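Transcriptional regulators (LACI-FAMILY TRANSCRIPTIONAL REGULATORY PROTEIN) (Corynebacterium glutamicum, PDB 3GYB) probably acts as a DNA-binding transcriptional regulator of the LacI family, recognising cis-regulatory sequences, and binds a magnesium ion. Local coordinates at residues Trp19-Ile24 / Asn213-Gln218; Ile12-Asn17 / Pro157-Ala162; Ser207-Asp212 / Pro261-Arg266; Ile186-Ala191 / Ile222-Ile227. All blocks are in the same frame, centred on the assembly; numbering follows the deposited sequence.

Interaction 1 (Trp19-Ile24 / Asn213-Gln218); sequences WFIDLI and NTPLAQ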
loop_
_atom_site.group_PDB
_atom_site.type_symbol
_atom_site.label_atom_id
_atom_site.label_comp_id
_atom_site.label_asym_id
_atom_site.label_seq_id
_atom_site.Cartn_x
_atom_site.Cartn_y
_atom_site.Cartn_z
ATOM N N TRP A 19 -3.317 1.044 -5.550
ATOM C CA TRP A 19 -3.739 0.872 -6.937
ATOM C C TRP A 19 -2.714 1.431 -7.935
ATOM O O TRP A 19 -2.572 0.927 -9.054
ATOM C CB TRP A 19 -5.079 1.580 -7.179
ATOM C CG TRP A 19 -4.932 3.063 -7.418
ATOM C CD1 TRP A 19 -4.752 4.039 -6.477
ATOM C CD2 TRP A 19 -4.863 3.718 -8.691
ATOM N NE1 TRP A 19 -4.570 5.260 -7.087
ATOM C CE2 TRP A 19 -4.634 5.091 -8.446
ATOM C CE3 TRP A 19 -4.972 3.276 -10.017
ATOM C CZ2 TRP A 19 -4.507 6.025 -9.479
ATOM C CZ3 TRP A 19 -4.846 4.206 -11.045
ATOM C CH2 TRP A 19 -4.617 5.565 -10.768
ATOM N N PHE A 20 -2.000 2.466 -7.508
ATOM C CA PHE A 20 -1.030 3.176 -8.343
ATOM C C PHE A 20 0.374 2.585 -8.442
ATOM O O PHE A 20 1.153 2.983 -9.309
ATOM C CB PHE A 20 -0.898 4.603 -7.819
ATOM C CG PHE A 20 -0.235 4.676 -6.469
ATOM C CD1 PHE A 20 1.152 4.744 -6.364
ATOM C CD2 PHE A 20 -0.991 4.593 -5.304
ATOM C CE1 PHE A 20 1.778 4.723 -5.117
ATOM C CE2 PHE A 20 -0.372 4.570 -4.050
ATOM C CZ PHE A 20 1.012 4.635 -3.960
ATOM N N ILE A 21 0.705 1.648 -7.562
ATOM C CA ILE A 21 2.050 1.088 -7.550
ATOM C C ILE A 21 2.587 0.547 -8.872
ATOM O O ILE A 21 3.651 0.986 -9.320
ATOM C CB ILE A 21 2.192 0.027 -6.437
ATOM C CG1 ILE A 21 1.972 0.700 -5.072
ATOM C CG2 ILE A 21 3.582 -0.600 -6.482
ATOM C CD1 ILE A 21 2.140 -0.229 -3.878
ATOM N N ASP A 22 1.886 -0.382 -9.514
ATOM C CA ASP A 22 2.412 -0.883 -10.779
ATOM C C ASP A 22 2.212 0.107 -11.928
ATOM O O ASP A 22 2.818 -0.036 -12.990
ATOM C CB ASP A 22 1.855 -2.281 -11.125
ATOM C CG ASP A 22 0.347 -2.320 -11.261
ATOM O OD1 ASP A 22 -0.264 -1.283 -11.569
ATOM O OD2 ASP A 22 -0.223 -3.423 -11.078
ATOM N N LEU A 23 1.376 1.121 -11.713
ATOM C CA LEU A 23 1.173 2.147 -12.736
ATOM C C LEU A 23 2.433 3.013 -12.746
ATOM O O LEU A 23 2.959 3.358 -13.808
ATOM C CB LEU A 23 -0.060 3.004 -12.413
ATOM C CG LEU A 23 -0.460 4.088 -13.425
ATOM C CD1 LEU A 23 -1.929 4.426 -13.242
ATOM C CD2 LEU A 23 0.398 5.327 -13.259
ATOM N N ILE A 24 2.929 3.356 -11.557
ATOM C CA ILE A 24 4.133 4.173 -11.464
ATOM C C ILE A 24 5.334 3.367 -11.940
ATOM O O ILE A 24 6.241 3.909 -12.571
ATOM C CB ILE A 24 4.379 4.668 -10.020
ATOM C CG1 ILE A 24 3.244 5.605 -9.598
ATOM C CG2 ILE A 24 5.713 5.408 -9.938
ATOM C CD1 ILE A 24 3.477 6.278 -8.254
ATOM N N ASN A 213 -6.726 -5.054 -8.935
ATOM C CA ASN A 213 -5.663 -6.061 -8.887
ATOM C C ASN A 213 -4.416 -5.464 -8.236
ATOM O O ASN A 213 -3.303 -5.513 -8.786
ATOM C CB ASN A 213 -5.292 -6.605 -10.267
ATOM C CG ASN A 213 -4.339 -7.791 -10.162
ATOM O OD1 ASN A 213 -4.520 -8.650 -9.300
ATOM N ND2 ASN A 213 -3.327 -7.842 -11.025
ATOM N N THR A 214 -4.626 -4.890 -7.058
ATOM C CA THR A 214 -3.561 -4.293 -6.262
ATOM C C THR A 214 -2.628 -5.411 -5.809
ATOM O O THR A 214 -2.987 -6.588 -5.866
ATOM C CB THR A 214 -4.117 -3.664 -4.977
ATOM O OG1 THR A 214 -4.885 -4.651 -4.273
ATOM C CG2 THR A 214 -4.982 -2.457 -5.279
ATOM N N PRO A 215 -1.417 -5.058 -5.358
ATOM C CA PRO A 215 -0.478 -6.084 -4.894
ATOM C C PRO A 215 -1.108 -6.860 -3.729
ATOM O O PRO A 215 -0.875 -8.055 -3.567
ATOM C CB PRO A 215 0.732 -5.265 -4.457
ATOM C CG PRO A 215 0.714 -4.120 -5.424
ATOM C CD PRO A 215 -0.756 -3.743 -5.447
ATOM N N LEU A 216 -1.917 -6.169 -2.929
ATOM C CA LEU A 216 -2.594 -6.788 -1.792
ATOM C C LEU A 216 -3.506 -7.923 -2.250
ATOM O O LEU A 216 -3.555 -8.992 -1.635
ATOM C CB LEU A 216 -3.434 -5.747 -1.038
ATOM C CG LEU A 216 -2.719 -4.603 -0.316
ATOM C CD1 LEU A 216 -3.742 -3.572 0.147
ATOM C CD2 LEU A 216 -1.938 -5.148 0.869
ATOM N N ALA A 217 -4.235 -7.688 -3.335
ATOM C CA ALA A 217 -5.145 -8.695 -3.861
ATOM C C ALA A 217 -4.388 -9.928 -4.325
ATOM O O ALA A 217 -4.921 -11.034 -4.309
ATOM C CB ALA A 217 -5.953 -8.110 -5.030
ATOM N N GLN A 218 -3.139 -9.714 -4.727
ATOM C CA GLN A 218 -2.263 -10.770 -5.233
ATOM C C GLN A 218 -1.644 -11.662 -4.162
ATOM O O GLN A 218 -1.114 -12.732 -4.474
ATOM C CB GLN A 218 -1.140 -10.142 -6.057
ATOM C CG GLN A 218 -1.610 -9.359 -7.276
ATOM C CD GLN A 218 -0.502 -8.526 -7.882
ATOM O OE1 GLN A 218 0.642 -8.969 -7.965
ATOM N NE2 GLN A 218 -0.836 -7.313 -8.321
HETATM O O HOH W 1 -2.485 -3.212 -9.976
HETATM O O HOH W 2 -1.655 -5.416 -12.595
HETATM O O HOH W 3 1.045 -5.565 -9.715
#
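Thr214 CG2 rests against the backbone of Trp19, 3.9 Å from Trp19 N, while Ile21 CD1 approaches Pro215 CG at 4.4 Å. No direct hydrogen bond crosses. Asp22 instead reaches the other segment through water: OD2 has three waters around it, and each leads to a different group. Water 2 donates to Asp22 OD2 and weakly accepts from Asn213 ND2. Water 3 donates to Asp22 OD2 at 2.8 Å and accepts from Gln218 NE2 at 2.9 Å. Water 1, a ligand of the magnesium ion, lies 2.7 Å from Asn213 O and also close to Asp22 OD2. The two segments, on helix 21-31 and the short helix 215-218, meet across the cleft between the two subdomains expected of the periplasmic-binding-protein fold. Behind this first shell, Gln218 NE2 donates to Asn213 O at 3.1 Å; NE2 stands 46° out of the Asn213 carbonyl plane, while the oxygen lies nearly in the Gln218 amide plane. Thr214 N-caps the short helix: OG1, placed between backbone N and carbonyl carbon (chi1 54°), accepts from Ala217 N at 3.2 Å, and CG2 is thereby turned to Trp19. Farther out, Ser231 OG binds Asp22 OD1, and Arg266 NH2 binds Asn213 OD1.

Interaction 2 (Ile12-Asn17 / Pro157-Ala162); sequences IDDYSN and PAVEHA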
loop_
_atom_site.group_PDB
_atom_site.type_symbol
_atom_site.label_atom_id
_atom_site.label_comp_id
_atom_site.label_asym_id
_atom_site.label_seq_id
_atom_site.Cartn_x
_atom_site.Cartn_y
_atom_site.Cartn_z
ATOM N N ILE A 12 -0.913 11.390 -6.859
ATOM C CA ILE A 12 -1.812 10.309 -6.472
ATOM C C ILE A 12 -2.592 10.798 -5.263
ATOM O O ILE A 12 -2.229 11.806 -4.658
ATOM C CB ILE A 12 -1.055 9.021 -6.093
ATOM C CG1 ILE A 12 -0.140 9.291 -4.899
ATOM C CG2 ILE A 12 -0.267 8.514 -7.296
ATOM C CD1 ILE A 12 0.413 8.026 -4.265
ATOM N N ASP A 13 -3.660 10.099 -4.904
ATOM C CA ASP A 13 -4.462 10.534 -3.773
ATOM C C ASP A 13 -4.013 10.081 -2.399
ATOM O O ASP A 13 -3.858 10.898 -1.494
ATOM C CB ASP A 13 -5.919 10.091 -3.936
ATOM C CG ASP A 13 -6.668 10.910 -4.952
ATOM O OD1 ASP A 13 -6.600 12.152 -4.870
ATOM O OD2 ASP A 13 -7.327 10.312 -5.824
ATOM N N ASP A 14 -3.790 8.782 -2.252
ATOM C CA ASP A 14 -3.477 8.223 -0.943
ATOM C C ASP A 14 -2.512 7.037 -1.009
ATOM O O ASP A 14 -2.756 6.073 -1.722
ATOM C CB ASP A 14 -4.825 7.808 -0.342
ATOM C CG ASP A 14 -4.727 7.266 1.060
ATOM O OD1 ASP A 14 -3.611 7.107 1.584
ATOM O OD2 ASP A 14 -5.805 6.993 1.630
ATOM N N TYR A 15 -1.415 7.112 -0.259
ATOM C CA TYR A 15 -0.436 6.029 -0.241
ATOM C C TYR A 15 -1.036 4.732 0.305
ATOM O O TYR A 15 -0.506 3.646 0.054
ATOM C CB TYR A 15 0.783 6.430 0.601
ATOM C CG TYR A 15 1.751 7.333 -0.130
ATOM C CD1 TYR A 15 2.504 6.847 -1.199
ATOM C CD2 TYR A 15 1.900 8.671 0.227
ATOM C CE1 TYR A 15 3.379 7.671 -1.899
ATOM C CE2 TYR A 15 2.776 9.510 -0.472
ATOM C CZ TYR A 15 3.509 8.998 -1.533
ATOM O OH TYR A 15 4.369 9.806 -2.238
ATOM N N SER A 16 -2.137 4.851 1.044
ATOM C CA SER A 16 -2.810 3.696 1.640
ATOM C C SER A 16 -3.567 2.832 0.630
ATOM O O SER A 16 -3.952 1.702 0.940
ATOM C CB SER A 16 -3.774 4.156 2.740
ATOM O OG SER A 16 -3.074 4.759 3.816
ATOM N N ASN A 17 -3.788 3.369 -0.567
ATOM C CA ASN A 17 -4.478 2.639 -1.632
ATOM C C ASN A 17 -3.424 2.362 -2.704
ATOM O O ASN A 17 -3.118 3.229 -3.518
ATOM C CB ASN A 17 -5.619 3.492 -2.204
ATOM C CG ASN A 17 -6.372 2.787 -3.319
ATOM O OD1 ASN A 17 -6.129 1.611 -3.597
ATOM N ND2 ASN A 17 -7.288 3.503 -3.964
ATOM N N PRO A 157 -14.147 8.857 0.023
ATOM C CA PRO A 157 -12.974 8.279 -0.637
ATOM C C PRO A 157 -12.800 6.794 -0.344
ATOM O O PRO A 157 -13.344 6.271 0.631
ATOM C CB PRO A 157 -11.828 9.109 -0.075
ATOM C CG PRO A 157 -12.279 9.340 1.334
ATOM C CD PRO A 157 -13.741 9.704 1.161
ATOM N N ALA A 158 -12.033 6.125 -1.195
ATOM C CA ALA A 158 -11.777 4.704 -1.031
ATOM C C ALA A 158 -10.777 4.473 0.095
ATOM O O ALA A 158 -9.586 4.751 -0.053
ATOM C CB ALA A 158 -11.239 4.124 -2.324
ATOM N N VAL A 159 -11.274 3.980 1.225
ATOM C CA VAL A 159 -10.430 3.691 2.378
ATOM C C VAL A 159 -10.898 2.384 3.002
ATOM O O VAL A 159 -12.086 2.068 2.986
ATOM C CB VAL A 159 -10.487 4.819 3.430
ATOM C CG1 VAL A 159 -9.791 6.063 2.895
ATOM C CG2 VAL A 159 -11.925 5.131 3.782
ATOM N N GLU A 160 -9.958 1.621 3.549
ATOM C CA GLU A 160 -10.285 0.336 4.145
ATOM C C GLU A 160 -11.277 0.427 5.291
ATOM O O GLU A 160 -12.217 -0.355 5.357
ATOM C CB GLU A 160 -9.006 -0.366 4.624
ATOM C CG GLU A 160 -9.209 -1.748 5.254
ATOM C CD GLU A 160 -9.704 -1.698 6.690
ATOM O OE1 GLU A 160 -9.350 -0.745 7.418
ATOM O OE2 GLU A 160 -10.429 -2.630 7.103
ATOM N N HIS A 161 -11.084 1.387 6.190
ATOM C CA HIS A 161 -11.983 1.486 7.328
ATOM C C HIS A 161 -13.441 1.656 6.926
ATOM O O HIS A 161 -14.323 1.035 7.520
ATOM C CB HIS A 161 -11.581 2.627 8.261
ATOM C CG HIS A 161 -12.348 2.631 9.547
ATOM N ND1 HIS A 161 -12.135 1.698 10.539
ATOM C CD2 HIS A 161 -13.373 3.408 9.974
ATOM C CE1 HIS A 161 -12.996 1.898 11.521
ATOM N NE2 HIS A 161 -13.758 2.929 11.204
ATOM N N ALA A 162 -13.700 2.493 5.929
ATOM C CA ALA A 162 -15.073 2.697 5.471
ATOM C C ALA A 162 -15.610 1.428 4.816
ATOM O O ALA A 162 -16.795 1.126 4.915
ATOM C CB ALA A 162 -15.140 3.867 4.494
HETATM O O HOH W 4 -6.949 4.177 1.082
#
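Asp14 OD1 accepts a short, nearly straight bond from Ser16 N, 2.7 Å long with an N-H...O angle of 163°, while its other oxygen, OD2, faces Val159 CG1 at 4.3 Å. The donor comes from above the carboxylate plane, 59° out of it. Side-chain oxygen and backbone N-H two residues on make an Asx turn. It coincides with a type I beta turn, in which Asn17 N returns to Asp14 O at 3.1 Å, so both the side chain and the carbonyl of Asp14 hold the bend. With CG anti to the backbone N (chi1 -177°), the carboxylate extends to the other segment as well as to its own turn. A water completes the link: it donates to Asp14 OD2 at 3.1 Å and to Ala158 O at 2.9 Å, joining two acceptors that could not bond each other directly. The arrangement is consistent with a contact across the cleft of the two-subdomain periplasmic-binding-protein fold, running from the loop after strand 7-12 to the residues that lead into helix 160-173, where Val159 holds the N-cap position. The amide of Asn17 reaches out so that ND2 lies 4.3 Å from Ala158 CB, a van der Waals touch with no hydrogen bond. Asn17 OD1 receives a weak hydrogen bond from Trp19 N. Ile186, on helix 185-198, touches both Asn17 and Ala158. On the first segment, the Tyr15 ring meets Phe20 of the second subunit edge-to-face.

Interaction 3 (Ser207-Asp212 / Pro261-Arg266); sequences SIIGYD and PSLIER. With MG (magnesium ion), chain C.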
loop_
_atom_site.group_PDB
_atom_site.type_symbol
_atom_site.label_atom_id
_atom_site.label_comp_id
_atom_site.label_asym_id
_atom_site.label_seq_id
_atom_site.Cartn_x
_atom_site.Cartn_y
_atom_site.Cartn_z
ATOM N N SER A 207 -19.621 -14.017 -1.414
ATOM C CA SER A 207 -18.661 -13.796 -2.495
ATOM C C SER A 207 -18.296 -12.316 -2.534
ATOM O O SER A 207 -19.156 -11.459 -2.330
ATOM C CB SER A 207 -19.248 -14.195 -3.853
ATOM O OG SER A 207 -19.209 -15.602 -4.041
ATOM N N ILE A 208 -17.022 -12.023 -2.780
ATOM C CA ILE A 208 -16.561 -10.642 -2.863
ATOM C C ILE A 208 -15.610 -10.462 -4.041
ATOM O O ILE A 208 -14.658 -11.221 -4.204
ATOM C CB ILE A 208 -15.810 -10.203 -1.575
ATOM C CG1 ILE A 208 -16.783 -10.154 -0.392
ATOM C CG2 ILE A 208 -15.173 -8.830 -1.787
ATOM C CD1 ILE A 208 -16.113 -9.872 0.949
ATOM N N ILE A 209 -15.879 -9.463 -4.874
ATOM C CA ILE A 209 -14.995 -9.198 -5.996
ATOM C C ILE A 209 -14.590 -7.730 -5.932
ATOM O O ILE A 209 -15.427 -6.853 -5.695
ATOM C CB ILE A 209 -15.664 -9.539 -7.359
ATOM C CG1 ILE A 209 -14.710 -9.176 -8.503
ATOM C CG2 ILE A 209 -17.008 -8.824 -7.484
ATOM C CD1 ILE A 209 -15.102 -9.755 -9.857
ATOM N N GLY A 210 -13.297 -7.475 -6.112
ATOM C CA GLY A 210 -12.787 -6.116 -6.057
ATOM C C GLY A 210 -12.479 -5.534 -7.420
ATOM O O GLY A 210 -12.988 -6.010 -8.436
ATOM N N TYR A 211 -11.631 -4.512 -7.447
ATOM C CA TYR A 211 -11.265 -3.841 -8.690
ATOM C C TYR A 211 -9.928 -3.141 -8.470
ATOM O O TYR A 211 -9.769 -2.414 -7.492
ATOM C CB TYR A 211 -12.348 -2.805 -9.045
ATOM C CG TYR A 211 -12.445 -2.413 -10.513
ATOM C CD1 TYR A 211 -13.641 -2.578 -11.214
ATOM C CD2 TYR A 211 -11.365 -1.843 -11.183
ATOM C CE1 TYR A 211 -13.760 -2.180 -12.544
ATOM C CE2 TYR A 211 -11.475 -1.442 -12.522
ATOM C CZ TYR A 211 -12.677 -1.614 -13.189
ATOM O OH TYR A 211 -12.792 -1.215 -14.507
ATOM N N ASP A 212 -8.979 -3.399 -9.372
ATOM C CA ASP A 212 -7.626 -2.822 -9.375
ATOM C C ASP A 212 -6.500 -3.847 -9.436
ATOM O O ASP A 212 -5.436 -3.545 -9.941
ATOM C CB ASP A 212 -7.340 -1.942 -8.146
ATOM C CG ASP A 212 -8.074 -0.615 -8.179
ATOM O OD1 ASP A 212 -8.638 -0.260 -9.235
ATOM O OD2 ASP A 212 -8.075 0.072 -7.135
ATOM N N PRO A 261 -10.224 -3.773 -19.357
ATOM C CA PRO A 261 -10.034 -4.422 -18.058
ATOM C C PRO A 261 -10.320 -5.910 -18.243
ATOM O O PRO A 261 -10.824 -6.326 -19.290
ATOM C CB PRO A 261 -11.068 -3.732 -17.184
ATOM C CG PRO A 261 -12.209 -3.540 -18.140
ATOM C CD PRO A 261 -11.504 -3.041 -19.394
ATOM N N SER A 262 -10.001 -6.717 -17.238
ATOM C CA SER A 262 -10.240 -8.148 -17.332
ATOM C C SER A 262 -10.404 -8.765 -15.953
ATOM O O SER A 262 -9.912 -8.234 -14.961
ATOM C CB SER A 262 -9.089 -8.832 -18.076
ATOM O OG SER A 262 -7.840 -8.533 -17.474
ATOM N N LEU A 263 -11.114 -9.885 -15.902
ATOM C CA LEU A 263 -11.358 -10.585 -14.651
ATOM C C LEU A 263 -10.189 -11.473 -14.248
ATOM O O LEU A 263 -9.629 -12.193 -15.075
ATOM C CB LEU A 263 -12.617 -11.449 -14.784
ATOM C CG LEU A 263 -12.891 -12.454 -13.659
ATOM C CD1 LEU A 263 -13.266 -11.713 -12.384
ATOM C CD2 LEU A 263 -14.016 -13.384 -14.079
ATOM N N ILE A 264 -9.818 -11.409 -12.971
ATOM C CA ILE A 264 -8.756 -12.254 -12.445
ATOM C C ILE A 264 -9.427 -13.025 -11.324
ATOM O O ILE A 264 -9.777 -12.457 -10.287
ATOM C CB ILE A 264 -7.581 -11.446 -11.861
ATOM C CG1 ILE A 264 -6.894 -10.641 -12.969
ATOM C CG2 ILE A 264 -6.576 -12.394 -11.219
ATOM C CD1 ILE A 264 -5.712 -9.820 -12.482
ATOM N N GLU A 265 -9.633 -14.314 -11.549
ATOM C CA GLU A 265 -10.284 -15.148 -10.559
ATOM C C GLU A 265 -9.307 -15.699 -9.538
ATOM O O GLU A 265 -8.303 -16.333 -9.887
ATOM C CB GLU A 265 -11.018 -16.307 -11.234
ATOM C CG GLU A 265 -12.189 -15.880 -12.097
ATOM C CD GLU A 265 -12.982 -17.063 -12.612
ATOM O OE1 GLU A 265 -13.590 -17.782 -11.787
ATOM O OE2 GLU A 265 -12.997 -17.277 -13.842
ATOM N N ARG A 266 -9.599 -15.434 -8.271
ATOM C CA ARG A 266 -8.777 -15.941 -7.194
ATOM C C ARG A 266 -9.670 -16.729 -6.244
ATOM O O ARG A 266 -10.450 -17.566 -6.702
ATOM C CB ARG A 266 -8.026 -14.810 -6.484
ATOM C CG ARG A 266 -6.962 -14.173 -7.389
ATOM C CD ARG A 266 -5.849 -13.479 -6.612
ATOM N NE ARG A 266 -4.841 -12.941 -7.528
ATOM C CZ ARG A 266 -4.872 -11.717 -8.052
ATOM N NH1 ARG A 266 -5.856 -10.877 -7.744
ATOM N NH2 ARG A 266 -3.934 -11.342 -8.912
HETATM MG MG MG C . -4.140 -2.420 -11.250
HETATM O O HOH W 1 -2.485 -3.212 -9.976
HETATM O O HOH W 5 -3.889 -4.164 -12.523
HETATM O O HOH W 6 -4.494 -0.549 -10.120
#
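Ile209 reaches Leu263 with its delta methyl. From CB, the branch CG1 leaves anti to the backbone N (chi1 177°), and CD1 prolongs this extended course, whereas CG2 turns back between the backbone N and the carbonyl carbon. Only the extended branch meets the other segment: CD1 comes to 3.7 Å from Leu263 CD1. The leucine, its own CG also anti to the backbone N, delivers that methyl so that the two side chains cross at about a right angle. Two residues on, Tyr211 spans the same gap with its ring, the hydroxyl OH lying 4.1 Å from Pro261 CB. That oxygen is hydrogen-bonded to Asn100 ND2, and Arg134 makes a cation-pi contact with the ring. The touching parts of the chain run 159° apart, nearly antiparallel, yet are not sheet neighbours: strand 226-228 lies between them, and Ile227 touches both Ile209 and Tyr211. Helix 102-115 covers these residues, Leu113 touching Ile209 and His112 touching Leu263. Beyond Tyr211 comes Asp212, whose backbone O binds magnesium at 2.2 Å, together with three waters, Asp229 OD1 and Ser231 OG. A ligand site at the C-terminal end of a strand in a mixed alpha/beta sheet is in keeping with the periplasmic-binding-protein fold.

Interaction 4 (Ile186-Ala191 / Ile222-Ile227); sequences ITAIGA and INLTTI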
loop_
_atom_site.group_PDB
_atom_site.type_symbol
_atom_site.label_atom_id
_atom_site.label_comp_id
_atom_site.label_asym_id
_atom_site.label_seq_id
_atom_site.Cartn_x
_atom_site.Cartn_y
_atom_site.Cartn_z
ATOM N N ILE A 186 -9.044 -1.821 -2.064
ATOM C CA ILE A 186 -8.855 -1.367 -0.692
ATOM C C ILE A 186 -10.185 -1.412 0.058
ATOM O O ILE A 186 -10.235 -1.776 1.229
ATOM C CB ILE A 186 -8.219 0.050 -0.652
ATOM C CG1 ILE A 186 -7.741 0.361 0.767
ATOM C CG2 ILE A 186 -9.201 1.096 -1.131
ATOM C CD1 ILE A 186 -6.684 -0.608 1.280
ATOM N N THR A 187 -11.269 -1.071 -0.627
ATOM C CA THR A 187 -12.579 -1.130 0.005
ATOM C C THR A 187 -12.926 -2.600 0.276
ATOM O O THR A 187 -13.501 -2.933 1.315
ATOM C CB THR A 187 -13.644 -0.479 -0.902
ATOM O OG1 THR A 187 -13.374 0.927 -0.991
ATOM C CG2 THR A 187 -15.056 -0.682 -0.332
ATOM N N ALA A 188 -12.551 -3.476 -0.654
ATOM C CA ALA A 188 -12.824 -4.908 -0.521
ATOM C C ALA A 188 -12.101 -5.515 0.678
ATOM O O ALA A 188 -12.587 -6.481 1.273
ATOM C CB ALA A 188 -12.427 -5.649 -1.810
ATOM N N ILE A 189 -10.937 -4.966 1.020
ATOM C CA ILE A 189 -10.188 -5.455 2.174
ATOM C C ILE A 189 -11.064 -5.229 3.402
ATOM O O ILE A 189 -11.112 -6.063 4.306
ATOM C CB ILE A 189 -8.848 -4.701 2.353
ATOM C CG1 ILE A 189 -7.969 -4.895 1.117
ATOM C CG2 ILE A 189 -8.127 -5.204 3.596
ATOM C CD1 ILE A 189 -7.746 -6.336 0.749
ATOM N N GLY A 190 -11.756 -4.091 3.425
ATOM C CA GLY A 190 -12.652 -3.794 4.529
ATOM C C GLY A 190 -13.821 -4.761 4.532
ATOM O O GLY A 190 -14.245 -5.251 5.587
ATOM N N ALA A 191 -14.347 -5.050 3.347
ATOM C CA ALA A 191 -15.466 -5.977 3.225
ATOM C C ALA A 191 -15.067 -7.365 3.717
ATOM O O ALA A 191 -15.853 -8.046 4.376
ATOM C CB ALA A 191 -15.934 -6.049 1.774
ATOM N N ILE A 222 -4.707 -12.665 1.224
ATOM C CA ILE A 222 -5.945 -12.027 0.802
ATOM C C ILE A 222 -6.559 -12.767 -0.389
ATOM O O ILE A 222 -7.768 -13.016 -0.411
ATOM C CB ILE A 222 -5.673 -10.547 0.491
ATOM C CG1 ILE A 222 -5.115 -9.876 1.757
ATOM C CG2 ILE A 222 -6.945 -9.857 0.034
ATOM C CD1 ILE A 222 -4.705 -8.425 1.572
ATOM N N ASN A 223 -5.725 -13.111 -1.370
ATOM C CA ASN A 223 -6.158 -13.889 -2.533
ATOM C C ASN A 223 -7.514 -13.424 -3.065
ATOM O O ASN A 223 -8.444 -14.215 -3.214
ATOM C CB ASN A 223 -6.233 -15.359 -2.115
ATOM C CG ASN A 223 -6.238 -16.307 -3.293
ATOM O OD1 ASN A 223 -5.545 -16.087 -4.280
ATOM N ND2 ASN A 223 -7.013 -17.379 -3.187
ATOM N N LEU A 224 -7.585 -12.140 -3.391
ATOM C CA LEU A 224 -8.811 -11.484 -3.845
ATOM C C LEU A 224 -9.170 -11.548 -5.334
ATOM O O LEU A 224 -8.375 -11.156 -6.188
ATOM C CB LEU A 224 -8.725 -10.005 -3.441
ATOM C CG LEU A 224 -9.859 -9.140 -2.872
ATOM C CD1 LEU A 224 -9.566 -7.699 -3.281
ATOM C CD2 LEU A 224 -11.232 -9.561 -3.356
ATOM N N THR A 225 -10.380 -12.018 -5.634
ATOM C CA THR A 225 -10.858 -12.049 -7.015
ATOM C C THR A 225 -11.095 -10.569 -7.306
ATOM O O THR A 225 -11.711 -9.865 -6.508
ATOM C CB THR A 225 -12.163 -12.846 -7.121
ATOM O OG1 THR A 225 -11.874 -14.227 -6.880
ATOM C CG2 THR A 225 -12.798 -12.689 -8.501
ATOM N N THR A 226 -10.609 -10.098 -8.447
ATOM C CA THR A 226 -10.698 -8.678 -8.751
ATOM C C THR A 226 -10.665 -8.398 -10.248
ATOM O O THR A 226 -10.316 -9.262 -11.053
ATOM C CB THR A 226 -9.494 -7.964 -8.073
ATOM O OG1 THR A 226 -9.534 -6.555 -8.311
ATOM C CG2 THR A 226 -8.185 -8.528 -8.627
ATOM N N ILE A 227 -11.041 -7.181 -10.615
ATOM C CA ILE A 227 -11.016 -6.764 -12.010
ATOM C C ILE A 227 -9.684 -6.063 -12.251
ATOM O O ILE A 227 -9.355 -5.089 -11.573
ATOM C CB ILE A 227 -12.148 -5.764 -12.323
ATOM C CG1 ILE A 227 -13.512 -6.430 -12.112
ATOM C CG2 ILE A 227 -11.983 -5.223 -13.740
ATOM C CD1 ILE A 227 -13.736 -7.692 -12.927
#
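Ile189 and Ile222 meet at about a right angle, with the end of the first set against two methyls of the second. Ile189 CD1 lies 3.7 Å from Ile222 CG2 and 3.8 Å from Ile222 CD1. Ile189 is folded rather than extended, with chi1 -61° and chi2 -54°, which brings its delta methyl round to the neighbouring segment. Ile222 instead keeps its CG1-CD1 arm extended (chi2 176°), which sets CD1 beside CG2, and the incoming methyl meets both. Next to this pair, Ala188 CB faces Leu224 CD1 at 3.8 Å, and Leu224 holds chi1 away from the usual staggered values. No polar group takes part, and all four residues are buried. Consecutive helix residues, Ala188 and Ile189, therefore receive alternate residues of the other segment, Leu224 and Ile222. Leu192, further along helix 185-198, touches both Ile222 and Leu224. On its other contacts the helix meets helix 160-173, where Glu160 packs on Ile189, and strand 207-211, where Ala191 packs on Ile208. Leu221 of the second subunit also reaches Ile189, so this end of the contact lies at the dimer interface.

Overall arrangement
Interactions 1 and 2 are surface contacts bridged by water, whereas interactions 3 and 4 are buried and apolar. The first two each join the N-terminal segments to the later half of the chain, and they touch one another through Phe20, which packs on Ile12 and Tyr15. Interactions 3 and 4 reach the same sheet: Gly210 N is hydrogen-bonded to Thr225 O, and Asp212 N probably to Ile227 O, tying strand 207-211 to strand 226-228. The magnesium-bound water shared by interactions 1 and 3 connects the cleft to the end of the buried strand. Interactions 1, 2 and 4 all touch the second subunit; interaction 3 does not.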